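Local coordinates for protein siderophore enterobactin esterase (PDB 6GUO) that hydrolyses the ester bonds of the bacterial xenosiderophore enterobactin, releasing its iron inside the fungal cell, at residues Glu228-Arg233 and Arg245-Ala249; Ser51-Leu57 and Thr82-Ala88; His173-Pro179 and Glu202-Phe206. All blocks are in the same frame, centred on the assembly; numbering follows the deposited sequence.

Interaction 1 (Glu228-Arg233 and Arg245-Ala249)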
ATOM      1  N   GLU A 228       0.055  -5.199 -17.958  1.00 18.39           N
ATOM      2  CA  GLU A 228      -1.113  -6.077 -17.981  1.00 18.02           C
ATOM      3  C   GLU A 228      -1.414  -6.611 -19.387  1.00 19.62           C
ATOM      4  O   GLU A 228      -1.596  -7.816 -19.560  1.00 21.02           O
ATOM      5  CB  GLU A 228      -2.330  -5.381 -17.364  1.00 17.72           C
ATOM      6  CG  GLU A 228      -2.155  -5.152 -15.868  1.00 16.92           C
ATOM      7  CD  GLU A 228      -3.443  -4.795 -15.174  1.00 17.28           C
ATOM      8  OE1 GLU A 228      -4.341  -5.659 -15.131  1.00 18.58           O
ATOM      9  OE2 GLU A 228      -3.551  -3.656 -14.674  1.00 17.39           O
ATOM     10  N   GLN A 229      -1.425  -5.728 -20.382  1.00 19.96           N
ATOM     11  CA  GLN A 229      -1.555  -6.149 -21.787  1.00 21.37           C
ATOM     12  C   GLN A 229      -0.214  -6.542 -22.424  1.00 22.64           C
ATOM     13  O   GLN A 229      -0.196  -7.289 -23.405  1.00 23.15           O
ATOM     14  CB  GLN A 229      -2.214  -5.047 -22.611  1.00 22.51           C
ATOM     15  CG  GLN A 229      -2.675  -5.484 -23.996  1.00 23.72           C
ATOM     16  CD  GLN A 229      -3.484  -4.420 -24.709  1.00 24.82           C
ATOM     17  OE1 GLN A 229      -4.268  -3.698 -24.093  1.00 25.05           O
ATOM     18  NE2 GLN A 229      -3.305  -4.323 -26.021  1.00 25.90           N
ATOM     19  N   TYR A 230       0.893  -6.039 -21.872  1.00 23.01           N
ATOM     20  CA  TYR A 230       2.230  -6.261 -22.426  1.00 23.45           C
ATOM     21  C   TYR A 230       3.155  -6.889 -21.380  1.00 21.84           C
ATOM     22  O   TYR A 230       4.044  -6.220 -20.846  1.00 21.50           O
ATOM     23  CB  TYR A 230       2.789  -4.933 -22.940  1.00 23.62           C
ATOM     24  CG  TYR A 230       1.914  -4.316 -24.002  1.00 27.07           C
ATOM     25  CD1 TYR A 230       1.970  -4.762 -25.326  1.00 29.54           C
ATOM     26  CD2 TYR A 230       1.004  -3.305 -23.685  1.00 26.91           C
ATOM     27  CE1 TYR A 230       1.158  -4.204 -26.306  1.00 31.61           C
ATOM     28  CE2 TYR A 230       0.188  -2.740 -24.659  1.00 28.53           C
ATOM     29  CZ  TYR A 230       0.269  -3.193 -25.965  1.00 30.65           C
ATOM     30  OH  TYR A 230      -0.536  -2.637 -26.928  1.00 32.93           O
ATOM     31  N   PRO A 231       2.945  -8.185 -21.080  1.00 21.53           N
ATOM     32  CA  PRO A 231       3.713  -8.818 -20.008  1.00 21.04           C
ATOM     33  C   PRO A 231       5.210  -8.932 -20.302  1.00 21.09           C
ATOM     34  O   PRO A 231       5.620  -9.000 -21.464  1.00 21.23           O
ATOM     35  CB  PRO A 231       3.069 -10.205 -19.859  1.00 22.09           C
ATOM     36  CG  PRO A 231       2.271 -10.417 -21.088  1.00 23.33           C
ATOM     37  CD  PRO A 231       1.890  -9.071 -21.602  1.00 22.59           C
ATOM     38  N   VAL A 232       5.991  -8.929 -19.227  1.00 21.43           N
ATOM     39  CA  VAL A 232       7.441  -9.020 -19.270  1.00 22.65           C
ATOM     40  C   VAL A 232       7.833 -10.300 -18.546  1.00 23.02           C
ATOM     41  O   VAL A 232       7.366 -10.561 -17.435  1.00 23.08           O
ATOM     42  CB  VAL A 232       8.090  -7.799 -18.584  1.00 23.74           C
ATOM     43  CG1 VAL A 232       9.606  -7.953 -18.495  1.00 24.88           C
ATOM     44  CG2 VAL A 232       7.719  -6.523 -19.332  1.00 24.28           C
ATOM     45  N   ARG A 233       8.702 -11.091 -19.169  1.00 23.57           N
ATOM     46  CA  ARG A 233       9.100 -12.362 -18.594  1.00 26.37           C
ATOM     47  C   ARG A 233       9.870 -12.134 -17.301  1.00 25.89           C
ATOM     48  O   ARG A 233      10.801 -11.325 -17.259  1.00 26.26           O
ATOM     49  CB  ARG A 233       9.951 -13.164 -19.570  1.00 28.97           C
ATOM     50  CG  ARG A 233      10.234 -14.565 -19.070  1.00 30.62           C
ATOM     51  CD  ARG A 233      10.680 -15.473 -20.188  1.00 32.59           C
ATOM     52  NE  ARG A 233      10.930 -16.821 -19.693  1.00 34.01           N
ATOM     53  CZ  ARG A 233      11.494 -17.797 -20.399  1.00 37.89           C
ATOM     54  NH1 ARG A 233      11.882 -17.597 -21.662  1.00 42.66           N
ATOM     55  NH2 ARG A 233      11.673 -18.990 -19.840  1.00 38.52           N
ATOM     56  N   ARG A 245       0.783 -16.397 -20.040  1.00 24.71           N
ATOM     57  CA  ARG A 245       0.517 -15.018 -19.620  1.00 23.80           C
ATOM     58  C   ARG A 245       0.347 -14.084 -20.824  1.00 22.58           C
ATOM     59  O   ARG A 245      -0.519 -13.211 -20.806  1.00 22.10           O
ATOM     60  CB  ARG A 245       1.598 -14.496 -18.656  1.00 24.08           C
ATOM     61  CG  ARG A 245       1.645 -15.257 -17.336  1.00 24.82           C
ATOM     62  CD  ARG A 245       2.299 -14.474 -16.209  1.00 24.10           C
ATOM     63  NE  ARG A 245       3.688 -14.088 -16.502  1.00 22.97           N
ATOM     64  CZ  ARG A 245       4.137 -12.844 -16.706  1.00 23.00           C
ATOM     65  NH1 ARG A 245       3.329 -11.783 -16.677  1.00 24.46           N
ATOM     66  NH2 ARG A 245       5.435 -12.654 -16.942  1.00 22.44           N
ATOM     67  N   GLN A 246       1.155 -14.278 -21.867  1.00 22.37           N
ATOM     68  CA  GLN A 246       0.989 -13.527 -23.121  1.00 22.31           C
ATOM     69  C   GLN A 246      -0.372 -13.758 -23.763  1.00 22.72           C
ATOM     70  O   GLN A 246      -1.006 -12.807 -24.230  1.00 22.84           O
ATOM     71  CB  GLN A 246       2.077 -13.880 -24.132  1.00 22.36           C
ATOM     72  CG  GLN A 246       3.445 -13.340 -23.777  1.00 22.81           C
ATOM     73  CD  GLN A 246       4.460 -13.618 -24.863  1.00 23.95           C
ATOM     74  OE1 GLN A 246       4.678 -14.769 -25.240  1.00 24.62           O
ATOM     75  NE2 GLN A 246       5.085 -12.566 -25.376  1.00 24.59           N
ATOM     76  N   ARG A 247      -0.808 -15.018 -23.786  1.00 23.45           N
ATOM     77  CA  ARG A 247      -2.114 -15.383 -24.342  1.00 25.27           C
ATOM     78  C   ARG A 247      -3.240 -14.673 -23.599  1.00 24.68           C
ATOM     79  O   ARG A 247      -4.068 -14.002 -24.219  1.00 24.61           O
ATOM     80  CB  ARG A 247      -2.327 -16.902 -24.285  1.00 27.88           C
ATOM     81  CG  ARG A 247      -3.646 -17.374 -24.884  1.00 31.13           C
ATOM     82  CD  ARG A 247      -3.819 -18.877 -24.757  1.00 35.02           C
ATOM     83  NE  ARG A 247      -5.099 -19.315 -25.317  1.00 38.66           N
ATOM     84  CZ  ARG A 247      -5.457 -20.581 -25.539  1.00 41.66           C
ATOM     85  NH1 ARG A 247      -4.639 -21.594 -25.252  1.00 43.43           N
ATOM     86  NH2 ARG A 247      -6.656 -20.840 -26.054  1.00 43.17           N
ATOM     87  N   ALA A 248      -3.261 -14.833 -22.278  1.00 24.57           N
ATOM     88  CA  ALA A 248      -4.264 -14.191 -21.423  1.00 25.47           C
ATOM     89  C   ALA A 248      -4.253 -12.669 -21.568  1.00 24.61           C
ATOM     90  O   ALA A 248      -5.311 -12.049 -21.676  1.00 25.31           O
ATOM     91  CB  ALA A 248      -4.053 -14.585 -19.968  1.00 26.13           C
ATOM     92  N   ALA A 249      -3.056 -12.081 -21.588  1.00 23.42           N
ATOM     93  CA  ALA A 249      -2.889 -10.630 -21.749  1.00 24.06           C
ATOM     94  C   ALA A 249      -3.482 -10.082 -23.052  1.00 24.10           C
ATOM     95  O   ALA A 249      -4.138  -9.037 -23.045  1.00 24.75           O
ATOM     96  CB  ALA A 249      -1.416 -10.260 -21.657  1.00 23.10           C
TER
HETATM   97  O   HOH W   1      -4.454  -7.609 -20.747  1.00 23.28           O
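Pro231 rests on the helical turn formed by Arg245, Gln246 and Ala249, and this apolar patch is the body of the contact. The ring presents its CD to Ala249 CB at 3.5 Å, while its CG lies against the backbone of Gln246, 3.9 Å from CA. Ala249 CB, which points from the helix toward the loop, also comes within 3.2 Å of Glu228 O, so the methyl touches both that carbonyl and the proline ring.

The polar part lies one turn back along the helix. Arg245 has its chain bent at chi3 (-59°), which turns the guanidinium toward the loop: NH1 passes Pro231 CB at 3.6 Å, and NH2 donates to Val232 O over 2.9 Å. The oxygen sits in the guanidinium plane, yet the donor stands 52° out of the carbonyl plane, so the bond misses the lone-pair direction. Glu237 takes the NE of the same group in a salt bridge. At the other end a water donates to both Glu228 O and Ala249 O, linking the two backbones.

In the fold, the loop 228-233 leaves strand 219-225 and folds back over helix 239-252. The Glu228 carboxylate bonds to His284 and Ser189; such an acid-histidine pair after this strand, near the GxSxG turn, is consistent with an alpha/beta-hydrolase active site. Gln229 bonds to Asn255 and Asp256 at the start of helix 254-268.

Interaction 2 (Ser51-Leu57 and Thr82-Ala88)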
ATOM      1  N   SER A  51     -17.088  15.401  11.076  1.00 22.00           N
ATOM      2  CA  SER A  51     -17.687  14.745   9.920  1.00 22.32           C
ATOM      3  C   SER A  51     -16.674  13.778   9.326  1.00 20.84           C
ATOM      4  O   SER A  51     -15.526  13.706   9.780  1.00 19.96           O
ATOM      5  CB  SER A  51     -18.107  15.787   8.885  1.00 24.20           C
ATOM      6  OG  SER A  51     -19.051  16.681   9.448  1.00 27.30           O
ATOM      7  N   ALA A  52     -17.096  13.030   8.314  1.00 19.56           N
ATOM      8  CA  ALA A  52     -16.208  12.077   7.660  1.00 19.99           C
ATOM      9  C   ALA A  52     -16.617  11.809   6.225  1.00 19.56           C
ATOM     10  O   ALA A  52     -17.744  12.086   5.825  1.00 21.65           O
ATOM     11  CB  ALA A  52     -16.175  10.771   8.436  1.00 19.83           C
ATOM     12  N   ASN A  53     -15.669  11.288   5.458  1.00 17.70           N
ATOM     13  CA  ASN A  53     -15.953  10.654   4.186  1.00 16.96           C
ATOM     14  C   ASN A  53     -15.798   9.158   4.398  1.00 15.33           C
ATOM     15  O   ASN A  53     -15.423   8.720   5.488  1.00 14.81           O
ATOM     16  CB  ASN A  53     -15.019  11.198   3.109  1.00 17.99           C
ATOM     17  CG  ASN A  53     -15.222  12.687   2.881  1.00 19.37           C
ATOM     18  OD1 ASN A  53     -16.356  13.157   2.827  1.00 21.68           O
ATOM     19  ND2 ASN A  53     -14.131  13.436   2.777  1.00 21.83           N
ATOM     20  N   ALA A  54     -16.137   8.378   3.382  1.00 14.79           N
ATOM     21  CA  ALA A  54     -16.091   6.923   3.489  1.00 14.92           C
ATOM     22  C   ALA A  54     -15.645   6.295   2.181  1.00 15.45           C
ATOM     23  O   ALA A  54     -16.017   6.761   1.106  1.00 17.67           O
ATOM     24  CB  ALA A  54     -17.450   6.381   3.896  1.00 14.63           C
ATOM     25  N   VAL A  55     -14.844   5.237   2.282  1.00 14.16           N
ATOM     26  CA  VAL A  55     -14.459   4.453   1.121  1.00 14.20           C
ATOM     27  C   VAL A  55     -14.840   3.003   1.381  1.00 13.78           C
ATOM     28  O   VAL A  55     -14.515   2.440   2.434  1.00 14.66           O
ATOM     29  CB  VAL A  55     -12.965   4.616   0.741  1.00 15.10           C
ATOM     30  CG1 VAL A  55     -12.021   4.183   1.855  1.00 16.21           C
ATOM     31  CG2 VAL A  55     -12.666   3.874  -0.554  1.00 15.36           C
ATOM     32  N   TYR A  56     -15.571   2.437   0.422  1.00 13.66           N
ATOM     33  CA  TYR A  56     -16.030   1.056   0.458  1.00 14.02           C
ATOM     34  C   TYR A  56     -15.157   0.239  -0.486  1.00 14.12           C
ATOM     35  O   TYR A  56     -14.938   0.636  -1.630  1.00 14.88           O
ATOM     36  CB  TYR A  56     -17.515   0.980   0.069  1.00 14.73           C
ATOM     37  CG  TYR A  56     -18.410   1.570   1.135  1.00 16.07           C
ATOM     38  CD1 TYR A  56     -19.064   0.753   2.053  1.00 16.55           C
ATOM     39  CD2 TYR A  56     -18.571   2.951   1.255  1.00 16.67           C
ATOM     40  CE1 TYR A  56     -19.862   1.288   3.054  1.00 17.66           C
ATOM     41  CE2 TYR A  56     -19.366   3.496   2.255  1.00 17.87           C
ATOM     42  CZ  TYR A  56     -20.014   2.660   3.146  1.00 18.39           C
ATOM     43  OH  TYR A  56     -20.799   3.192   4.141  1.00 19.79           O
ATOM     44  N   LEU A  57     -14.653  -0.892   0.003  1.00 14.29           N
ATOM     45  CA  LEU A  57     -13.731  -1.735  -0.748  1.00 14.79           C
ATOM     46  C   LEU A  57     -14.323  -3.127  -0.941  1.00 14.13           C
ATOM     47  O   LEU A  57     -14.715  -3.757   0.029  1.00 14.58           O
ATOM     48  CB  LEU A  57     -12.409  -1.872   0.009  1.00 16.34           C
ATOM     49  CG  LEU A  57     -11.745  -0.624   0.594  1.00 18.09           C
ATOM     50  CD1 LEU A  57     -10.579  -1.036   1.482  1.00 19.41           C
ATOM     51  CD2 LEU A  57     -11.270   0.293  -0.510  1.00 19.60           C
ATOM     52  N   THR A  82     -10.741  16.264   6.151  1.00 18.43           N
ATOM     53  CA  THR A  82     -11.818  15.421   6.636  1.00 17.19           C
ATOM     54  C   THR A  82     -11.304  13.987   6.733  1.00 17.25           C
ATOM     55  O   THR A  82     -10.681  13.482   5.795  1.00 17.91           O
ATOM     56  CB  THR A  82     -13.031  15.492   5.690  1.00 17.77           C
ATOM     57  OG1 THR A  82     -13.457  16.861   5.568  1.00 19.32           O
ATOM     58  CG2 THR A  82     -14.196  14.639   6.199  1.00 17.78           C
ATOM     59  N   GLY A  83     -11.549  13.358   7.880  1.00 16.45           N
ATOM     60  CA  GLY A  83     -11.177  11.967   8.110  1.00 15.94           C
ATOM     61  C   GLY A  83     -12.021  11.031   7.266  1.00 16.01           C
ATOM     62  O   GLY A  83     -13.135  11.380   6.864  1.00 16.60           O
ATOM     63  N   THR A  84     -11.486   9.846   6.993  1.00 15.58           N
ATOM     64  CA  THR A  84     -12.160   8.868   6.154  1.00 15.26           C
ATOM     65  C   THR A  84     -12.289   7.540   6.883  1.00 14.40           C
ATOM     66  O   THR A  84     -11.320   7.029   7.446  1.00 15.45           O
ATOM     67  CB  THR A  84     -11.427   8.674   4.812  1.00 15.36           C
ATOM     68  OG1 THR A  84     -11.270   9.943   4.171  1.00 16.81           O
ATOM     69  CG2 THR A  84     -12.204   7.748   3.887  1.00 15.12           C
ATOM     70  N   VAL A  85     -13.505   7.001   6.875  1.00 13.94           N
ATOM     71  CA  VAL A  85     -13.784   5.661   7.378  1.00 13.49           C
ATOM     72  C   VAL A  85     -13.613   4.673   6.225  1.00 13.20           C
ATOM     73  O   VAL A  85     -14.079   4.925   5.115  1.00 13.38           O
ATOM     74  CB  VAL A  85     -15.211   5.586   7.980  1.00 13.29           C
ATOM     75  CG1 VAL A  85     -15.601   4.155   8.346  1.00 13.48           C
ATOM     76  CG2 VAL A  85     -15.307   6.484   9.201  1.00 13.45           C
ATOM     77  N   VAL A  86     -12.940   3.554   6.494  1.00 12.88           N
ATOM     78  CA  VAL A  86     -12.759   2.483   5.515  1.00 12.63           C
ATOM     79  C   VAL A  86     -13.713   1.359   5.880  1.00 13.20           C
ATOM     80  O   VAL A  86     -13.761   0.938   7.036  1.00 13.68           O
ATOM     81  CB  VAL A  86     -11.317   1.935   5.509  1.00 12.69           C
ATOM     82  CG1 VAL A  86     -11.158   0.809   4.493  1.00 13.15           C
ATOM     83  CG2 VAL A  86     -10.328   3.051   5.218  1.00 12.79           C
ATOM     84  N   ILE A  87     -14.464   0.899   4.884  1.00 13.00           N
ATOM     85  CA  ILE A  87     -15.376  -0.230   5.022  1.00 12.91           C
ATOM     86  C   ILE A  87     -15.003  -1.261   3.962  1.00 13.20           C
ATOM     87  O   ILE A  87     -15.229  -1.054   2.769  1.00 13.71           O
ATOM     88  CB  ILE A  87     -16.847   0.204   4.872  1.00 13.21           C
ATOM     89  CG1 ILE A  87     -17.168   1.364   5.829  1.00 13.97           C
ATOM     90  CG2 ILE A  87     -17.764  -0.993   5.132  1.00 12.97           C
ATOM     91  CD1 ILE A  87     -17.020   2.751   5.237  1.00 14.45           C
ATOM     92  N   ALA A  88     -14.409  -2.365   4.408  1.00 13.37           N
ATOM     93  CA  ALA A  88     -13.963  -3.422   3.519  1.00 13.73           C
ATOM     94  C   ALA A  88     -14.966  -4.555   3.591  1.00 14.65           C
ATOM     95  O   ALA A  88     -15.231  -5.065   4.670  1.00 16.39           O
ATOM     96  CB  ALA A  88     -12.588  -3.902   3.939  1.00 13.83           C
TER
HETATM   97  O   HOH W   2     -12.990  14.716  10.013  1.00 17.56           O
HETATM   98  O   HOH W   3     -14.106  16.603   2.687  1.00 26.87           O
HETATM   99  O   HOH W   4     -11.048  13.547   2.933  1.00 36.56           O
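The Tyr56 ring takes Ile87 CD1 over one face, in a CH-pi contact 3.8 Å from the ring centroid and 18° off its normal. The two side chains lie side by side and point the same way from neighbouring strands, with Ile87 CB and CG2 meeting the CD1-CE1 side of the ring. Tyr56 CG stands beside its own backbone N (chi1 -70°), which lays the ring back along the strand, alongside Ile87.

These strands are the two parallel members of a right-handed beta-alpha-beta crossover, joined through helix 60-77, in the central sheet of an alpha/beta-hydrolase fold. Five backbone bonds alternate between them, from Asn53 N to Gly83 O at the start to Leu57 N to Ile87 O at the end. Several CA-H groups add contacts to the same carbonyls, such as Tyr56 CA to Ile87 O at 3.2 Å. The strand directions diverge by 29°, consistent with the twist of the sheet.

Ala54 and Val85 share the face of Tyr56, where Phe156 of strand 156-164 touches both. On the face of Val55, Val86 and Leu57, helix 60-77 packs down: Leu57 meets Ala67, and Thr84 and Val86 meet Leu71. Here Leu57 CD1 comes to 3.6 Å from Val86 CG1, and Val55 CG1 lies beside Val86 CG2.

The N-terminal end of the strand pair is polar. A water joins Ser51 O to Gly83 N. Asn53 directs OD1 to the backbone N of Arg158, while its ND2 donates to two waters, one held also by Thr82 OG1 and the other by Thr82 O; Thr82 CG2 sits 3.6 Å from that ND2.

Interaction 3 (His173-Pro179 and Glu202-Phe206)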
ATOM      1  N   HIS A 173     -20.042  -1.534 -13.168  1.00 16.75           N
ATOM      2  CA  HIS A 173     -21.453  -1.940 -13.155  1.00 17.50           C
ATOM      3  C   HIS A 173     -22.310  -1.046 -12.242  1.00 17.30           C
ATOM      4  O   HIS A 173     -23.398  -0.623 -12.636  1.00 18.47           O
ATOM      5  CB  HIS A 173     -21.593  -3.411 -12.755  1.00 19.01           C
ATOM      6  CG  HIS A 173     -23.012  -3.861 -12.635  1.00 20.88           C
ATOM      7  ND1 HIS A 173     -23.832  -4.020 -13.730  1.00 21.92           N
ATOM      8  CD2 HIS A 173     -23.768  -4.147 -11.552  1.00 21.41           C
ATOM      9  CE1 HIS A 173     -25.029  -4.405 -13.326  1.00 22.78           C
ATOM     10  NE2 HIS A 173     -25.017  -4.487 -12.008  1.00 22.02           N
ATOM     11  N   ALA A 174     -21.806  -0.747 -11.044  1.00 14.52           N
ATOM     12  CA  ALA A 174     -22.489   0.153 -10.118  1.00 17.68           C
ATOM     13  C   ALA A 174     -22.677   1.533 -10.748  1.00 17.62           C
ATOM     14  O   ALA A 174     -23.795   2.041 -10.790  1.00 18.11           O
ATOM     15  CB  ALA A 174     -21.722   0.261  -8.808  1.00 17.71           C
ATOM     16  N   LEU A 175     -21.591   2.112 -11.268  1.00 17.89           N
ATOM     17  CA  LEU A 175     -21.652   3.405 -11.969  1.00 18.00           C
ATOM     18  C   LEU A 175     -22.698   3.442 -13.099  1.00 17.88           C
ATOM     19  O   LEU A 175     -23.516   4.363 -13.162  1.00 17.65           O
ATOM     20  CB  LEU A 175     -20.270   3.783 -12.532  1.00 18.17           C
ATOM     21  CG  LEU A 175     -20.173   4.989 -13.474  1.00 18.69           C
ATOM     22  CD1 LEU A 175     -20.662   6.257 -12.798  1.00 19.16           C
ATOM     23  CD2 LEU A 175     -18.745   5.165 -13.968  1.00 19.04           C
ATOM     24  N   PHE A 176     -22.673   2.443 -13.977  1.00 17.90           N
ATOM     25  CA  PHE A 176     -23.486   2.479 -15.194  1.00 18.99           C
ATOM     26  C   PHE A 176     -24.965   2.185 -14.960  1.00 19.55           C
ATOM     27  O   PHE A 176     -25.795   2.689 -15.703  1.00 22.60           O
ATOM     28  CB  PHE A 176     -22.924   1.542 -16.275  1.00 19.19           C
ATOM     29  CG  PHE A 176     -21.514   1.871 -16.709  1.00 19.44           C
ATOM     30  CD1 PHE A 176     -21.069   3.195 -16.803  1.00 19.87           C
ATOM     31  CD2 PHE A 176     -20.630   0.853 -17.044  1.00 19.43           C
ATOM     32  CE1 PHE A 176     -19.776   3.482 -17.203  1.00 19.94           C
ATOM     33  CE2 PHE A 176     -19.335   1.139 -17.446  1.00 19.71           C
ATOM     34  CZ  PHE A 176     -18.907   2.455 -17.526  1.00 20.02           C
ATOM     35  N   THR A 177     -25.288   1.391 -13.937  1.00 15.70           N
ATOM     36  CA  THR A 177     -26.684   1.006 -13.659  1.00 22.58           C
ATOM     37  C   THR A 177     -27.323   1.729 -12.467  1.00 24.50           C
ATOM     38  O   THR A 177     -28.550   1.880 -12.428  1.00 27.88           O
ATOM     39  CB  THR A 177     -26.809  -0.517 -13.453  1.00 25.39           C
ATOM     40  OG1 THR A 177     -26.109  -0.915 -12.275  1.00 24.65           O
ATOM     41  CG2 THR A 177     -26.255  -1.269 -14.658  1.00 26.33           C
ATOM     42  N   LYS A 178     -26.511   2.161 -11.502  1.00 24.79           N
ATOM     43  CA  LYS A 178     -27.010   2.869 -10.324  1.00 27.05           C
ATOM     44  C   LYS A 178     -26.009   3.978  -9.950  1.00 24.23           C
ATOM     45  O   LYS A 178     -25.384   3.921  -8.893  1.00 23.34           O
ATOM     46  CB  LYS A 178     -27.249   1.859  -9.185  1.00 33.06           C
ATOM     47  CG  LYS A 178     -28.241   2.319  -8.117  1.00 39.70           C
ATOM     48  CD  LYS A 178     -28.779   1.162  -7.272  1.00 47.89           C
ATOM     49  CE  LYS A 178     -27.828   0.752  -6.155  1.00 53.97           C
ATOM     50  NZ  LYS A 178     -28.366  -0.360  -5.319  1.00 57.47           N
ATOM     51  N   PRO A 179     -25.856   4.999 -10.828  1.00 23.68           N
ATOM     52  CA  PRO A 179     -24.794   6.009 -10.663  1.00 23.24           C
ATOM     53  C   PRO A 179     -24.819   6.821  -9.361  1.00 22.77           C
ATOM     54  O   PRO A 179     -23.774   7.329  -8.952  1.00 23.32           O
ATOM     55  CB  PRO A 179     -24.981   6.936 -11.877  1.00 23.24           C
ATOM     56  CG  PRO A 179     -26.347   6.658 -12.389  1.00 23.48           C
ATOM     57  CD  PRO A 179     -26.628   5.226 -12.063  1.00 23.92           C
ATOM     58  N   GLU A 202     -23.616  -1.905 -20.959  1.00 25.74           N
ATOM     59  CA  GLU A 202     -24.078  -1.059 -19.852  1.00 27.01           C
ATOM     60  C   GLU A 202     -23.484   0.351 -19.921  1.00 24.91           C
ATOM     61  O   GLU A 202     -24.182   1.321 -19.654  1.00 24.25           O
ATOM     62  CB  GLU A 202     -23.774  -1.709 -18.501  1.00 28.33           C
ATOM     63  CG  GLU A 202     -24.521  -3.018 -18.291  1.00 31.12           C
ATOM     64  CD  GLU A 202     -24.363  -3.588 -16.894  1.00 32.72           C
ATOM     65  OE1 GLU A 202     -23.378  -3.251 -16.204  1.00 32.16           O
ATOM     66  OE2 GLU A 202     -25.230  -4.389 -16.485  1.00 34.81           O
ATOM     67  N   ALA A 203     -22.206   0.455 -20.291  1.00 25.05           N
ATOM     68  CA  ALA A 203     -21.550   1.757 -20.502  1.00 24.95           C
ATOM     69  C   ALA A 203     -22.286   2.619 -21.532  1.00 26.69           C
ATOM     70  O   ALA A 203     -22.525   3.803 -21.300  1.00 25.13           O
ATOM     71  CB  ALA A 203     -20.106   1.562 -20.939  1.00 24.09           C
ATOM     72  N   ARG A 204     -22.646   2.013 -22.661  1.00 29.00           N
ATOM     73  CA  ARG A 204     -23.322   2.736 -23.748  1.00 30.93           C
ATOM     74  C   ARG A 204     -24.765   3.115 -23.412  1.00 31.75           C
ATOM     75  O   ARG A 204     -25.235   4.169 -23.838  1.00 30.98           O
ATOM     76  CB  ARG A 204     -23.235   1.946 -25.060  1.00 34.48           C
ATOM     77  CG  ARG A 204     -21.851   2.049 -25.688  1.00 38.36           C
ATOM     78  CD  ARG A 204     -21.447   0.825 -26.491  1.00 42.13           C
ATOM     79  NE  ARG A 204     -19.998   0.810 -26.712  1.00 45.46           N
ATOM     80  CZ  ARG A 204     -19.292  -0.236 -27.150  1.00 47.12           C
ATOM     81  NH1 ARG A 204     -19.878  -1.401 -27.434  1.00 47.58           N
ATOM     82  NH2 ARG A 204     -17.974  -0.115 -27.305  1.00 48.60           N
ATOM     83  N   ARG A 205     -25.455   2.264 -22.652  1.00 31.77           N
ATOM     84  CA  ARG A 205     -26.779   2.606 -22.107  1.00 35.98           C
ATOM     85  C   ARG A 205     -26.666   3.781 -21.128  1.00 34.50           C
ATOM     86  O   ARG A 205     -27.498   4.691 -21.147  1.00 36.07           O
ATOM     87  CB  ARG A 205     -27.422   1.387 -21.429  1.00 40.23           C
ATOM     88  CG  ARG A 205     -28.783   1.644 -20.789  1.00 44.99           C
ATOM     89  CD  ARG A 205     -29.480   0.343 -20.423  1.00 51.02           C
ATOM     90  NE  ARG A 205     -30.693   0.560 -19.626  1.00 55.19           N
ATOM     91  CZ  ARG A 205     -30.745   0.706 -18.296  1.00 57.21           C
ATOM     92  NH1 ARG A 205     -29.645   0.670 -17.539  1.00 57.82           N
ATOM     93  NH2 ARG A 205     -31.926   0.895 -17.708  1.00 58.20           N
ATOM     94  N   PHE A 206     -25.635   3.756 -20.284  1.00 31.17           N
ATOM     95  CA  PHE A 206     -25.344   4.873 -19.383  1.00 30.80           C
ATOM     96  C   PHE A 206     -25.030   6.150 -20.162  1.00 30.95           C
ATOM     97  O   PHE A 206     -25.542   7.215 -19.831  1.00 31.31           O
ATOM     98  CB  PHE A 206     -24.191   4.530 -18.430  1.00 28.80           C
ATOM     99  CG  PHE A 206     -23.698   5.700 -17.627  1.00 28.03           C
ATOM    100  CD1 PHE A 206     -24.349   6.082 -16.459  1.00 28.17           C
ATOM    101  CD2 PHE A 206     -22.583   6.426 -18.040  1.00 27.23           C
ATOM    102  CE1 PHE A 206     -23.897   7.165 -15.716  1.00 27.64           C
ATOM    103  CE2 PHE A 206     -22.130   7.510 -17.305  1.00 27.82           C
ATOM    104  CZ  PHE A 206     -22.786   7.879 -16.141  1.00 27.63           C
TER
HETATM  105  O   HOH W   5     -26.541   1.040 -17.866  1.00 32.57           O
HETATM  106  O   HOH W   6     -30.161   0.630 -14.534  1.00 35.53           O
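Helices 173-177 and 202-206 run roughly the same way, their axes 34° apart in direction and 8.8 Å at closest approach, and their CA atoms come nearest at Phe176 and Phe206. Ala203 lies over the Phe176 ring, with its CA 3.7 Å from the centroid and almost on the normal. Phe206 CG meets Phe176 CD1 at 3.7 Å; the rings are oblique, their planes 45° apart. Pro179 CB and Leu175 O both approach Phe206 CE1, and Arg270 makes a cation-pi contact with the same ring.

In the polar pair, His173 CG, anti to the backbone N (chi1 176°), carries the ring to Glu202. His173 ND1 donates to Glu202 OE1 across 2.6 Å, nearly straight, and the oxygen receives it on its syn lone pair; carboxylate and imidazole are nearly coplanar. NE2 bonds to Asp132, so both ring nitrogens are held and the ring's rotation is fixed; two flanking carboxylates would probably favour a protonated imidazole. Thr177 CG2 rests on Glu202 CD. A water links Phe176 O, Glu202 O and Arg205 NH1.

Helix 166-177, which follows strand 156-164 of the alpha/beta-hydrolase sheet, packs against helix 199-208, helix 131-150 and strand 184-188, whose Tyr185 touches Ala174 and Leu175.

Overall arrangement
The three contacts grade from surface to core. Interaction 1 is a surface contact, a loop laid on a helix, held by one small apolar patch, one arginine bond and a water. Interactions 2 and 3 are buried: interaction 2 is a strand pair whose backbone bonds set the register, interaction 3 a helix pair joined by aromatic packing and a histidine-carboxylate bond. No helix or strand is shared, but the sheet connects them: strand 52-58 of interaction 2 neighbours strand 156-164, which leads into helix 166-177 of interaction 3, and strand 219-225 precedes the loop of interaction 1. Interactions 1 and 2 lie on opposite sides of the chain's centre, their centres 35 Å apart.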